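Local coordinates for protein mini spindles (Drosophila melanogaster, PDB 5VJC) that probably binds tubulin through a TOG domain of HEAT repeats, promoting microtubule dynamics and formation of the mitotic spindle, at residues E178-K183 with R213-Q218; E190-L195 with N224-A229; K171-V176 with F197-Y202. All coordinates share one frame; numbering follows the deposited sequence.

Followed from the N terminus, the segments come in the order 171-176, 178-183, 190-195, 197-202, 213-218 and 224-229. Contact 3 closes the first loop, folding helix 185-202 back along helix 169-178. Contact 1 opens just after its first segment and closes at helix 209-217; contact 2 opens on helix 185-202 and closes on helix 224-241. Each loop opens before the others have closed, so all three cross and none nests. The touches between contacts fall largely on helix 185-202: Leu192 and Leu195 meet Leu180 of contact 1, while Leu195 meets Phe173 and Val176 of contact 3, and Cys191 meets Val176. Four successive helices are thereby joined.

Contact 1. Residues E178-K183 with R213-Q218; sequences EGLKSK and REIARQ
The Leu180 side chain points at helix 209-217 with CG anti to its own carbonyl carbon (chi1 -55°), and a nearly extended second torsion carries CD1 on to Glu214 and Ile215. Glu214 answers with the other choice, CG anti to the amide nitrogen (chi1 -166°), before the chain bends at chi2; its CG methylene lies against the leucine, the two side chains sliding past each other in opposite directions. The evidence for a purely van der Waals meeting is the atom pairing: Leu180 CD1 lies 3.9 Å from Glu214 CG and 4.2 Å from Ile215 CA, with Ile215 CG1 at 4.4 Å. Gln218 brings its amide to the root of the leucine, NE2 standing 4.0 Å from Leu180 CB. The same nitrogen is 3.7 Å from Leu180 O, too far for a hydrogen bond, so the amide packs against this turn without bonding to it. At the solvent-facing margin Lys181 NZ turns back to Glu178, forming a salt bridge of 3.0 Å with OE1 on its syn lone pair; Glu214 OE2 is 6.6 Å from that ammonium, which leaves at most a long-range attraction. Beyond the two segments, Leu180 also rests on Leu192 and Leu195 of helix 185-202, and Ile215 on Cys233 and Ile234 of helix 224-241. A leucine from an inter-helix turn inserted beside a later helix in this way is consistent with the alpha-solenoid of HEAT repeats that makes up a TOG domain.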
ATOM      1  N   GLU A 178       3.874  -9.691   3.225  1.00 25.20           N
ATOM      2  CA  GLU A 178       3.199 -10.543   2.226  1.00 31.13           C
ATOM      3  C   GLU A 178       3.894 -10.459   0.895  1.00 31.99           C
ATOM      4  O   GLU A 178       3.867 -11.409   0.112  1.00 26.67           O
ATOM      5  CB  GLU A 178       1.731 -10.152   2.053  1.00 32.02           C
ATOM      6  CG  GLU A 178       0.858 -10.516   3.224  1.00 35.24           C
ATOM      7  CD  GLU A 178       0.957 -11.996   3.576  1.00 48.17           C
ATOM      8  OE1 GLU A 178       0.775 -12.843   2.669  1.00 46.48           O
ATOM      9  OE2 GLU A 178       1.242 -12.312   4.756  1.00 48.51           O
ATOM     10  N   GLY A 179       4.554  -9.322   0.661  1.00 30.19           N
ATOM     11  CA  GLY A 179       5.275  -9.076  -0.570  1.00 25.32           C
ATOM     12  C   GLY A 179       6.451 -10.009  -0.772  1.00 31.01           C
ATOM     13  O   GLY A 179       6.915 -10.164  -1.892  1.00 30.87           O
ATOM     14  N   LEU A 180       6.933 -10.651   0.292  1.00 27.87           N
ATOM     15  CA  LEU A 180       8.032 -11.605   0.124  1.00 31.52           C
ATOM     16  C   LEU A 180       7.599 -12.850  -0.671  1.00 30.83           C
ATOM     17  O   LEU A 180       8.444 -13.593  -1.156  1.00 33.32           O
ATOM     18  CB  LEU A 180       8.608 -12.042   1.480  1.00 32.91           C
ATOM     19  CG  LEU A 180       9.093 -10.954   2.441  1.00 32.47           C
ATOM     20  CD1 LEU A 180       9.827 -11.584   3.589  1.00 31.93           C
ATOM     21  CD2 LEU A 180       9.971  -9.928   1.732  1.00 30.67           C
ATOM     22  N   LYS A 181       6.291 -13.074  -0.788  1.00 36.59           N
ATOM     23  CA  LYS A 181       5.768 -14.255  -1.478  1.00 32.26           C
ATOM     24  C   LYS A 181       5.564 -14.023  -2.965  1.00 36.65           C
ATOM     25  O   LYS A 181       5.137 -14.932  -3.685  1.00 42.36           O
ATOM     26  CB  LYS A 181       4.436 -14.700  -0.867  1.00 34.43           C
ATOM     27  CG  LYS A 181       4.508 -15.075   0.595  1.00 38.22           C
ATOM     28  CD  LYS A 181       3.116 -15.331   1.143  1.00 43.85           C
ATOM     29  CE  LYS A 181       3.120 -15.438   2.661  1.00 53.21           C
ATOM     30  NZ  LYS A 181       1.751 -15.673   3.198  1.00 53.52           N
ATOM     31  N   SER A 182       5.828 -12.809  -3.425  1.00 29.28           N
ATOM     32  CA  SER A 182       5.656 -12.501  -4.833  1.00 32.84           C
ATOM     33  C   SER A 182       6.568 -13.346  -5.726  1.00 35.93           C
ATOM     34  O   SER A 182       7.718 -13.622  -5.387  1.00 31.09           O
ATOM     35  CB  SER A 182       5.916 -11.018  -5.081  1.00 28.76           C
ATOM     36  OG  SER A 182       5.873 -10.705  -6.460  1.00 29.01           O
ATOM     37  N   LYS A 183       6.053 -13.754  -6.879  1.00 36.45           N
ATOM     38  CA  LYS A 183       6.897 -14.429  -7.854  1.00 40.36           C
ATOM     39  C   LYS A 183       7.831 -13.422  -8.531  1.00 37.40           C
ATOM     40  O   LYS A 183       8.812 -13.804  -9.172  1.00 40.25           O
ATOM     41  CB  LYS A 183       6.050 -15.171  -8.901  1.00 41.50           C
ATOM     42  CG  LYS A 183       5.094 -16.223  -8.315  1.00 50.49           C
ATOM     43  CD  LYS A 183       3.650 -15.743  -8.319  1.00 58.37           C
ATOM     44  CE  LYS A 183       2.670 -16.772  -7.750  1.00 58.98           C
ATOM     45  NZ  LYS A 183       1.372 -16.136  -7.361  1.00 63.73           N
ATOM     46  N   ARG A 213      12.766 -14.778  10.673  1.00 44.15           N
ATOM     47  CA  ARG A 213      12.922 -16.086  10.045  1.00 52.52           C
ATOM     48  C   ARG A 213      12.619 -15.987   8.554  1.00 47.08           C
ATOM     49  O   ARG A 213      13.444 -16.313   7.690  1.00 48.04           O
ATOM     50  CB  ARG A 213      11.971 -17.079  10.713  1.00 55.51           C
ATOM     51  CG  ARG A 213      12.326 -18.546  10.590  1.00 62.20           C
ATOM     52  CD  ARG A 213      11.661 -19.324  11.733  1.00 64.10           C
ATOM     53  NE  ARG A 213      11.524 -18.528  12.958  1.00 71.53           N
ATOM     54  CZ  ARG A 213      10.392 -18.382  13.652  1.00 68.79           C
ATOM     55  NH1 ARG A 213       9.267 -18.962  13.240  1.00 60.93           N
ATOM     56  NH2 ARG A 213      10.384 -17.650  14.761  1.00 68.25           N
ATOM     57  N   GLU A 214      11.414 -15.500   8.292  1.00 41.72           N
ATOM     58  CA  GLU A 214      10.888 -15.275   6.952  1.00 42.81           C
ATOM     59  C   GLU A 214      11.828 -14.422   6.100  1.00 42.55           C
ATOM     60  O   GLU A 214      12.129 -14.776   4.961  1.00 44.19           O
ATOM     61  CB  GLU A 214       9.508 -14.621   7.071  1.00 40.71           C
ATOM     62  CG  GLU A 214       8.674 -14.627   5.811  1.00 50.45           C
ATOM     63  CD  GLU A 214       8.418 -16.025   5.293  1.00 59.95           C
ATOM     64  OE1 GLU A 214       8.342 -16.958   6.131  1.00 62.17           O
ATOM     65  OE2 GLU A 214       8.308 -16.190   4.053  1.00 59.78           O
ATOM     66  N   ILE A 215      12.311 -13.312   6.660  1.00 38.12           N
ATOM     67  CA  ILE A 215      13.234 -12.431   5.940  1.00 36.13           C
ATOM     68  C   ILE A 215      14.522 -13.165   5.576  1.00 39.82           C
ATOM     69  O   ILE A 215      15.047 -13.017   4.460  1.00 35.88           O
ATOM     70  CB  ILE A 215      13.589 -11.168   6.772  1.00 31.14           C
ATOM     71  CG1 ILE A 215      12.378 -10.222   6.869  1.00 32.94           C
ATOM     72  CG2 ILE A 215      14.772 -10.439   6.149  1.00 30.53           C
ATOM     73  CD1 ILE A 215      12.425  -9.266   8.088  1.00 26.94           C
ATOM     74  N   ALA A 216      15.024 -13.967   6.517  1.00 37.05           N
ATOM     75  CA  ALA A 216      16.307 -14.652   6.331  1.00 43.14           C
ATOM     76  C   ALA A 216      16.257 -15.691   5.196  1.00 38.74           C
ATOM     77  O   ALA A 216      17.242 -15.878   4.476  1.00 42.29           O
ATOM     78  CB  ALA A 216      16.752 -15.309   7.648  1.00 42.05           C
ATOM     79  N   ARG A 217      15.105 -16.335   5.027  1.00 45.24           N
ATOM     80  CA  ARG A 217      14.896 -17.275   3.929  1.00 50.79           C
ATOM     81  C   ARG A 217      15.235 -16.669   2.566  1.00 50.41           C
ATOM     82  O   ARG A 217      15.668 -17.378   1.655  1.00 49.28           O
ATOM     83  CB  ARG A 217      13.448 -17.769   3.917  1.00 51.75           C
ATOM     84  CG  ARG A 217      13.118 -18.778   4.998  1.00 57.61           C
ATOM     85  CD  ARG A 217      11.655 -19.192   4.916  1.00 63.69           C
ATOM     86  NE  ARG A 217      11.290 -20.189   5.927  1.00 76.11           N
ATOM     87  CZ  ARG A 217      11.464 -21.503   5.785  1.00 77.75           C
ATOM     88  NH1 ARG A 217      12.003 -21.991   4.671  1.00 80.34           N
ATOM     89  NH2 ARG A 217      11.099 -22.331   6.756  1.00 75.18           N
ATOM     90  N   GLN A 218      15.049 -15.357   2.436  1.00 39.19           N
ATOM     91  CA  GLN A 218      15.262 -14.665   1.168  1.00 38.18           C
ATOM     92  C   GLN A 218      16.743 -14.492   0.821  1.00 39.88           C
ATOM     93  O   GLN A 218      17.089 -14.054  -0.280  1.00 36.82           O
ATOM     94  CB  GLN A 218      14.580 -13.292   1.201  1.00 34.89           C
ATOM     95  CG  GLN A 218      13.095 -13.363   1.477  1.00 33.00           C
ATOM     96  CD  GLN A 218      12.343 -14.018   0.342  1.00 37.45           C
ATOM     97  OE1 GLN A 218      12.662 -13.807  -0.824  1.00 42.19           O
ATOM     98  NE2 GLN A 218      11.363 -14.836   0.673  1.00 37.87           N
TER

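Contact 2. Residues E190-L195 with N224-A229; sequences ECLDEL and NSVRNA
Leu192 and Ala229 meet methylene to methyl, CB to CB at 3.6 Å, a close fit allowed by alanine's single methyl where the alpha carbons stand only 5.7 Å apart. The far branch of the leucine serves a second partner: Leu192 CD1 lies 3.8 Å from Val226 CG1 and the two side chains cross at about a right angle, the same methyl also lying against the Val226 carbonyl. Asp193 flanks this apolar pair, its OD1 coming to 3.4 Å from Ala229 CB. A water joins the Asp193 carboxylate to the main chain of the other helix, donating to Asp193 OD1 at 2.8 Å and to Ala229 O at 2.9 Å. The helix segments behind these groups run nearly parallel, 11° between their directions and 9.0 Å between their axes. Further out, Glu190 and Glu194 hold helix 185-202 by salt bridges to Arg157 and Arg161, and Asp223 OD1 accepts from Ser225 N at the beginning of helix 224-241. Chemically, the contact joins an aliphatic centre to a polar margin with two oxygens, Asp193 OD1 and Ala229 O; with Asp193 presumably ionised, neither has a hydrogen to offer the other, and the water, donating a hydrogen bond to each, supplies the link.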
ATOM      1  N   GLU A 190      12.027  -4.837  -3.250  1.00 24.40           N
ATOM      2  CA  GLU A 190      11.558  -3.552  -2.734  1.00 27.96           C
ATOM      3  C   GLU A 190      10.833  -3.717  -1.403  1.00 24.44           C
ATOM      4  O   GLU A 190      10.953  -2.869  -0.511  1.00 25.46           O
ATOM      5  CB  GLU A 190      10.650  -2.853  -3.763  1.00 24.44           C
ATOM      6  CG  GLU A 190      11.389  -2.383  -5.029  1.00 28.92           C
ATOM      7  CD  GLU A 190      12.410  -1.268  -4.748  1.00 30.84           C
ATOM      8  OE1 GLU A 190      12.390  -0.711  -3.631  1.00 29.62           O
ATOM      9  OE2 GLU A 190      13.221  -0.954  -5.644  1.00 34.42           O
ATOM     10  N   CYS A 191      10.112  -4.825  -1.240  1.00 23.68           N
ATOM     11  CA  CYS A 191       9.472  -5.091   0.041  1.00 23.29           C
ATOM     12  C   CYS A 191      10.527  -5.334   1.112  1.00 25.92           C
ATOM     13  O   CYS A 191      10.401  -4.829   2.225  1.00 20.64           O
ATOM     14  CB  CYS A 191       8.493  -6.271  -0.054  1.00 24.10           C
ATOM     15  SG  CYS A 191       6.931  -5.831  -0.888  1.00 26.55           S
ATOM     16  N   LEU A 192      11.584  -6.074   0.781  1.00 25.10           N
ATOM     17  CA  LEU A 192      12.676  -6.253   1.749  1.00 22.11           C
ATOM     18  C   LEU A 192      13.309  -4.921   2.199  1.00 25.40           C
ATOM     19  O   LEU A 192      13.482  -4.699   3.399  1.00 25.42           O
ATOM     20  CB  LEU A 192      13.752  -7.173   1.174  1.00 24.68           C
ATOM     21  CG  LEU A 192      13.372  -8.657   1.164  1.00 27.14           C
ATOM     22  CD1 LEU A 192      14.238  -9.451   0.151  1.00 27.51           C
ATOM     23  CD2 LEU A 192      13.449  -9.249   2.575  1.00 27.68           C
ATOM     24  N   ASP A 193      13.630  -4.039   1.250  1.00 21.97           N
ATOM     25  CA  ASP A 193      14.126  -2.692   1.567  1.00 24.05           C
ATOM     26  C   ASP A 193      13.128  -1.902   2.443  1.00 23.97           C
ATOM     27  O   ASP A 193      13.524  -1.147   3.334  1.00 24.68           O
ATOM     28  CB  ASP A 193      14.422  -1.892   0.279  1.00 24.40           C
ATOM     29  CG  ASP A 193      15.654  -2.406  -0.481  1.00 29.52           C
ATOM     30  OD1 ASP A 193      16.396  -3.253   0.056  1.00 30.48           O
ATOM     31  OD2 ASP A 193      15.876  -1.955  -1.626  1.00 29.58           O
ATOM     32  N   GLU A 194      11.835  -2.064   2.193  1.00 21.61           N
ATOM     33  CA  GLU A 194      10.844  -1.377   3.009  1.00 21.37           C
ATOM     34  C   GLU A 194      10.825  -1.948   4.425  1.00 24.10           C
ATOM     35  O   GLU A 194      10.723  -1.202   5.403  1.00 23.47           O
ATOM     36  CB  GLU A 194       9.455  -1.461   2.356  1.00 26.88           C
ATOM     37  CG  GLU A 194       8.475  -0.407   2.903  1.00 27.66           C
ATOM     38  CD  GLU A 194       8.919   1.032   2.618  1.00 27.00           C
ATOM     39  OE1 GLU A 194       9.829   1.254   1.780  1.00 27.09           O
ATOM     40  OE2 GLU A 194       8.328   1.956   3.204  1.00 24.63           O
ATOM     41  N   LEU A 195      10.954  -3.268   4.551  1.00 23.94           N
ATOM     42  CA  LEU A 195      11.028  -3.867   5.875  1.00 23.09           C
ATOM     43  C   LEU A 195      12.209  -3.279   6.655  1.00 28.48           C
ATOM     44  O   LEU A 195      12.093  -2.986   7.846  1.00 26.62           O
ATOM     45  CB  LEU A 195      11.137  -5.391   5.785  1.00 27.76           C
ATOM     46  CG  LEU A 195       9.878  -6.093   5.224  1.00 26.64           C
ATOM     47  CD1 LEU A 195      10.153  -7.539   4.794  1.00 26.59           C
ATOM     48  CD2 LEU A 195       8.694  -6.033   6.224  1.00 24.70           C
ATOM     49  N   ASN A 224      20.198 -11.784  -7.418  1.00 46.41           N
ATOM     50  CA  ASN A 224      21.189 -11.098  -6.594  1.00 46.19           C
ATOM     51  C   ASN A 224      20.646  -9.853  -5.880  1.00 41.05           C
ATOM     52  O   ASN A 224      21.179  -9.442  -4.857  1.00 42.36           O
ATOM     53  CB  ASN A 224      22.405 -10.706  -7.443  1.00 51.50           C
ATOM     54  CG  ASN A 224      23.221 -11.917  -7.908  1.00 58.72           C
ATOM     55  OD1 ASN A 224      23.430 -12.867  -7.149  1.00 55.83           O
ATOM     56  ND2 ASN A 224      23.692 -11.877  -9.157  1.00 49.84           N
ATOM     57  N   SER A 225      19.593  -9.249  -6.418  1.00 44.11           N
ATOM     58  CA  SER A 225      19.034  -8.059  -5.784  1.00 42.03           C
ATOM     59  C   SER A 225      18.212  -8.436  -4.560  1.00 37.24           C
ATOM     60  O   SER A 225      18.193  -7.715  -3.560  1.00 35.67           O
ATOM     61  CB  SER A 225      18.188  -7.262  -6.776  1.00 40.59           C
ATOM     62  OG  SER A 225      19.022  -6.604  -7.721  1.00 49.75           O
ATOM     63  N   VAL A 226      17.540  -9.578  -4.638  1.00 31.62           N
ATOM     64  CA  VAL A 226      16.778 -10.076  -3.509  1.00 29.97           C
ATOM     65  C   VAL A 226      17.728 -10.490  -2.384  1.00 35.59           C
ATOM     66  O   VAL A 226      17.501 -10.175  -1.210  1.00 31.88           O
ATOM     67  CB  VAL A 226      15.883 -11.265  -3.909  1.00 29.66           C
ATOM     68  CG1 VAL A 226      15.057 -11.728  -2.730  1.00 28.26           C
ATOM     69  CG2 VAL A 226      14.959 -10.874  -5.083  1.00 29.04           C
ATOM     70  N   ARG A 227      18.789 -11.207  -2.747  1.00 37.11           N
ATOM     71  CA  ARG A 227      19.786 -11.620  -1.764  1.00 41.69           C
ATOM     72  C   ARG A 227      20.389 -10.418  -1.026  1.00 34.98           C
ATOM     73  O   ARG A 227      20.443 -10.417   0.203  1.00 39.42           O
ATOM     74  CB  ARG A 227      20.900 -12.448  -2.438  1.00 46.32           C
ATOM     75  CG  ARG A 227      22.090 -12.763  -1.522  1.00 52.11           C
ATOM     76  CD  ARG A 227      23.097 -13.720  -2.174  1.00 62.53           C
ATOM     77  NE  ARG A 227      23.481 -13.302  -3.524  1.00 66.28           N
ATOM     78  CZ  ARG A 227      24.426 -12.405  -3.791  1.00 67.02           C
ATOM     79  NH1 ARG A 227      25.083 -11.819  -2.798  1.00 65.58           N
ATOM     80  NH2 ARG A 227      24.706 -12.086  -5.054  1.00 64.93           N
ATOM     81  N   ASN A 228      20.843  -9.405  -1.771  1.00 35.36           N
ATOM     82  CA  ASN A 228      21.441  -8.217  -1.157  1.00 35.43           C
ATOM     83  C   ASN A 228      20.428  -7.475  -0.261  1.00 35.56           C
ATOM     84  O   ASN A 228      20.797  -6.925   0.773  1.00 35.68           O
ATOM     85  CB  ASN A 228      22.006  -7.255  -2.223  1.00 38.38           C
ATOM     86  CG  ASN A 228      23.157  -7.876  -3.046  1.00 52.10           C
ATOM     87  OD1 ASN A 228      23.826  -8.812  -2.600  1.00 54.00           O
ATOM     88  ND2 ASN A 228      23.380  -7.350  -4.249  1.00 44.79           N
ATOM     89  N   ALA A 229      19.154  -7.478  -0.638  1.00 36.45           N
ATOM     90  CA  ALA A 229      18.145  -6.791   0.172  1.00 32.90           C
ATOM     91  C   ALA A 229      17.860  -7.544   1.472  1.00 33.45           C
ATOM     92  O   ALA A 229      17.690  -6.928   2.524  1.00 35.72           O
ATOM     93  CB  ALA A 229      16.858  -6.597  -0.629  1.00 29.48           C
TER
HETATM   94  O   HOH W   1      17.047  -4.128   2.623  1.00 29.29           O

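Contact 3. Residues K171-V176 with F197-Y202; sequences KVFGYV and FLIESY
The Phe173 ring and the Leu198 side chain cross at a slant, with Leu198 CD1 4.1 Å from ring atom CD1 and equally far from Phe173 CA. That one methyl therefore touches both the ring and the backbone at the root of the phenylalanine. One residue on, Ile199 comes to the same ring obliquely, its CG1 lying 4.0 Å from Phe173 CE1, so the neighbouring ring carbons CD1 and CE1 are taken by different residues of helix 185-202. What sends the ring there is its first torsion: although its CB does not aim straight at the facing helix, CG is anti to the backbone N (chi1 -176°), and the end of the side chain swings nearer. Val176, three residues later and thus on a similar side of its helix, adds CG2 at 4.3 Å from Leu198 CD1, so that this methyl touches both phenylalanine and valine. All four residues are buried, and the contact is wholly apolar. Away from the interface, Ser201 OG donates to Phe197 O at 2.8 Å, arriving from the opposite face of the carbonyl plane to Ser201 N, and also lies over the centre of the Phe197 ring. Outside the segments, Leu195 touches both Phe173 and Val176, while Ile199 reaches on to Cys233, Val237 and Leu240 of helix 224-241. The segments run antiparallel, with a crossing angle of -159° and axes 11.4 Å apart, a spacing filled by the side chains of Phe173, Leu198 and Ile199. Antiparallel packing of consecutive helices on an apolar filling is consistent with the HEAT-repeat alpha-solenoid of a TOG domain.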
ATOM      1  N   LYS A 171       0.231  -3.272  11.223  1.00 24.03           N
ATOM      2  CA  LYS A 171      -0.549  -3.825  10.111  1.00 24.87           C
ATOM      3  C   LYS A 171       0.155  -3.599   8.773  1.00 25.76           C
ATOM      4  O   LYS A 171       0.194  -4.493   7.937  1.00 24.51           O
ATOM      5  CB  LYS A 171      -1.951  -3.230  10.083  1.00 25.79           C
ATOM      6  CG  LYS A 171      -2.781  -3.606  11.299  1.00 34.46           C
ATOM      7  CD  LYS A 171      -4.213  -3.141  11.165  1.00 34.84           C
ATOM      8  CE  LYS A 171      -5.090  -3.759  12.260  1.00 44.20           C
ATOM      9  NZ  LYS A 171      -5.070  -5.251  12.170  1.00 50.22           N
ATOM     10  N   VAL A 172       0.739  -2.419   8.581  1.00 29.07           N
ATOM     11  CA  VAL A 172       1.492  -2.141   7.358  1.00 26.31           C
ATOM     12  C   VAL A 172       2.690  -3.077   7.237  1.00 24.59           C
ATOM     13  O   VAL A 172       2.962  -3.622   6.149  1.00 25.48           O
ATOM     14  CB  VAL A 172       1.956  -0.678   7.304  1.00 27.93           C
ATOM     15  CG1 VAL A 172       2.863  -0.442   6.080  1.00 25.88           C
ATOM     16  CG2 VAL A 172       0.734   0.250   7.254  1.00 27.32           C
ATOM     17  N   PHE A 173       3.396  -3.278   8.352  1.00 21.07           N
ATOM     18  CA  PHE A 173       4.510  -4.214   8.379  1.00 23.00           C
ATOM     19  C   PHE A 173       4.053  -5.576   7.856  1.00 24.19           C
ATOM     20  O   PHE A 173       4.730  -6.165   7.011  1.00 23.50           O
ATOM     21  CB  PHE A 173       5.107  -4.358   9.789  1.00 22.15           C
ATOM     22  CG  PHE A 173       6.338  -5.242   9.839  1.00 26.68           C
ATOM     23  CD1 PHE A 173       7.601  -4.707   9.631  1.00 23.68           C
ATOM     24  CD2 PHE A 173       6.225  -6.597  10.086  1.00 28.05           C
ATOM     25  CE1 PHE A 173       8.731  -5.510   9.684  1.00 29.54           C
ATOM     26  CE2 PHE A 173       7.348  -7.406  10.113  1.00 29.45           C
ATOM     27  CZ  PHE A 173       8.592  -6.867   9.912  1.00 26.81           C
ATOM     28  N   GLY A 174       2.917  -6.053   8.371  1.00 24.06           N
ATOM     29  CA  GLY A 174       2.290  -7.282   7.915  1.00 26.33           C
ATOM     30  C   GLY A 174       2.017  -7.319   6.414  1.00 25.62           C
ATOM     31  O   GLY A 174       2.326  -8.309   5.760  1.00 25.51           O
ATOM     32  N   TYR A 175       1.433  -6.257   5.862  1.00 22.47           N
ATOM     33  CA  TYR A 175       1.185  -6.207   4.406  1.00 23.38           C
ATOM     34  C   TYR A 175       2.468  -6.214   3.573  1.00 25.73           C
ATOM     35  O   TYR A 175       2.533  -6.839   2.512  1.00 28.26           O
ATOM     36  CB  TYR A 175       0.360  -4.977   4.055  1.00 22.03           C
ATOM     37  CG  TYR A 175      -1.091  -5.097   4.475  1.00 26.21           C
ATOM     38  CD1 TYR A 175      -1.877  -6.153   4.019  1.00 30.53           C
ATOM     39  CD2 TYR A 175      -1.674  -4.159   5.304  1.00 26.11           C
ATOM     40  CE1 TYR A 175      -3.218  -6.277   4.397  1.00 30.91           C
ATOM     41  CE2 TYR A 175      -3.010  -4.266   5.683  1.00 27.58           C
ATOM     42  CZ  TYR A 175      -3.774  -5.333   5.222  1.00 31.62           C
ATOM     43  OH  TYR A 175      -5.097  -5.450   5.579  1.00 30.26           O
ATOM     44  N   VAL A 176       3.496  -5.522   4.050  1.00 22.52           N
ATOM     45  CA  VAL A 176       4.779  -5.553   3.372  1.00 23.39           C
ATOM     46  C   VAL A 176       5.374  -6.950   3.390  1.00 21.33           C
ATOM     47  O   VAL A 176       5.898  -7.411   2.356  1.00 21.65           O
ATOM     48  CB  VAL A 176       5.788  -4.570   3.996  1.00 22.61           C
ATOM     49  CG1 VAL A 176       7.161  -4.729   3.287  1.00 19.23           C
ATOM     50  CG2 VAL A 176       5.264  -3.155   3.829  1.00 21.00           C
ATOM     51  N   PHE A 197      13.556  -0.296   6.237  1.00 24.39           N
ATOM     52  CA  PHE A 197      13.187   1.057   6.639  1.00 31.41           C
ATOM     53  C   PHE A 197      12.288   1.031   7.881  1.00 28.78           C
ATOM     54  O   PHE A 197      12.503   1.775   8.845  1.00 28.76           O
ATOM     55  CB  PHE A 197      12.495   1.804   5.490  1.00 23.45           C
ATOM     56  CG  PHE A 197      11.782   3.058   5.932  1.00 29.82           C
ATOM     57  CD1 PHE A 197      12.477   4.255   6.070  1.00 35.63           C
ATOM     58  CD2 PHE A 197      10.429   3.035   6.227  1.00 28.53           C
ATOM     59  CE1 PHE A 197      11.817   5.403   6.489  1.00 35.37           C
ATOM     60  CE2 PHE A 197       9.770   4.181   6.643  1.00 31.98           C
ATOM     61  CZ  PHE A 197      10.469   5.365   6.764  1.00 33.54           C
ATOM     62  N   LEU A 198      11.292   0.157   7.869  1.00 23.82           N
ATOM     63  CA  LEU A 198      10.349   0.072   8.978  1.00 21.42           C
ATOM     64  C   LEU A 198      11.007  -0.396  10.277  1.00 26.43           C
ATOM     65  O   LEU A 198      10.681   0.093  11.367  1.00 24.52           O
ATOM     66  CB  LEU A 198       9.200  -0.878   8.615  1.00 21.44           C
ATOM     67  CG  LEU A 198       8.239  -0.327   7.568  1.00 23.70           C
ATOM     68  CD1 LEU A 198       7.249  -1.420   7.173  1.00 23.27           C
ATOM     69  CD2 LEU A 198       7.529   0.922   8.110  1.00 23.96           C
ATOM     70  N   ILE A 199      11.914  -1.357  10.165  1.00 23.27           N
ATOM     71  CA  ILE A 199      12.624  -1.863  11.348  1.00 25.85           C
ATOM     72  C   ILE A 199      13.570  -0.792  11.926  1.00 27.51           C
ATOM     73  O   ILE A 199      13.632  -0.609  13.127  1.00 27.29           O
ATOM     74  CB  ILE A 199      13.415  -3.141  11.014  1.00 29.37           C
ATOM     75  CG1 ILE A 199      12.440  -4.280  10.702  1.00 28.50           C
ATOM     76  CG2 ILE A 199      14.316  -3.555  12.190  1.00 28.93           C
ATOM     77  CD1 ILE A 199      13.121  -5.512  10.182  1.00 33.10           C
ATOM     78  N   GLU A 200      14.292  -0.084  11.059  1.00 26.74           N
ATOM     79  CA  GLU A 200      15.107   1.051  11.499  1.00 29.28           C
ATOM     80  C   GLU A 200      14.269   2.164  12.160  1.00 32.46           C
ATOM     81  O   GLU A 200      14.732   2.849  13.084  1.00 28.55           O
ATOM     82  CB  GLU A 200      15.893   1.619  10.309  1.00 30.83           C
ATOM     83  CG  GLU A 200      17.155   2.358  10.711  1.00 38.73           C
ATOM     84  CD  GLU A 200      17.794   3.115   9.551  1.00 48.81           C
ATOM     85  OE1 GLU A 200      17.102   3.363   8.543  1.00 44.63           O
ATOM     86  OE2 GLU A 200      18.994   3.462   9.647  1.00 44.50           O
ATOM     87  N   SER A 201      13.026   2.323  11.706  1.00 31.47           N
ATOM     88  CA  SER A 201      12.168   3.421  12.143  1.00 28.73           C
ATOM     89  C   SER A 201      11.392   3.118  13.412  1.00 29.00           C
ATOM     90  O   SER A 201      11.210   3.990  14.267  1.00 33.22           O
ATOM     91  CB  SER A 201      11.185   3.790  11.028  1.00 23.26           C
ATOM     92  OG  SER A 201      11.890   4.250   9.889  1.00 28.96           O
ATOM     93  N   TYR A 202      10.932   1.880  13.540  1.00 25.39           N
ATOM     94  CA  TYR A 202      10.058   1.510  14.632  1.00 27.16           C
ATOM     95  C   TYR A 202      10.763   0.604  15.633  1.00 32.38           C
ATOM     96  O   TYR A 202      10.237   0.333  16.703  1.00 29.61           O
ATOM     97  CB  TYR A 202       8.799   0.837  14.086  1.00 28.23           C
ATOM     98  CG  TYR A 202       7.901   1.817  13.363  1.00 26.06           C
ATOM     99  CD1 TYR A 202       7.006   2.609  14.069  1.00 27.63           C
ATOM    100  CD2 TYR A 202       7.967   1.973  11.985  1.00 26.77           C
ATOM    101  CE1 TYR A 202       6.190   3.534  13.418  1.00 27.50           C
ATOM    102  CE2 TYR A 202       7.148   2.887  11.323  1.00 24.94           C
ATOM    103  CZ  TYR A 202       6.255   3.656  12.047  1.00 25.63           C
ATOM    104  OH  TYR A 202       5.447   4.573  11.410  1.00 25.51           O
TER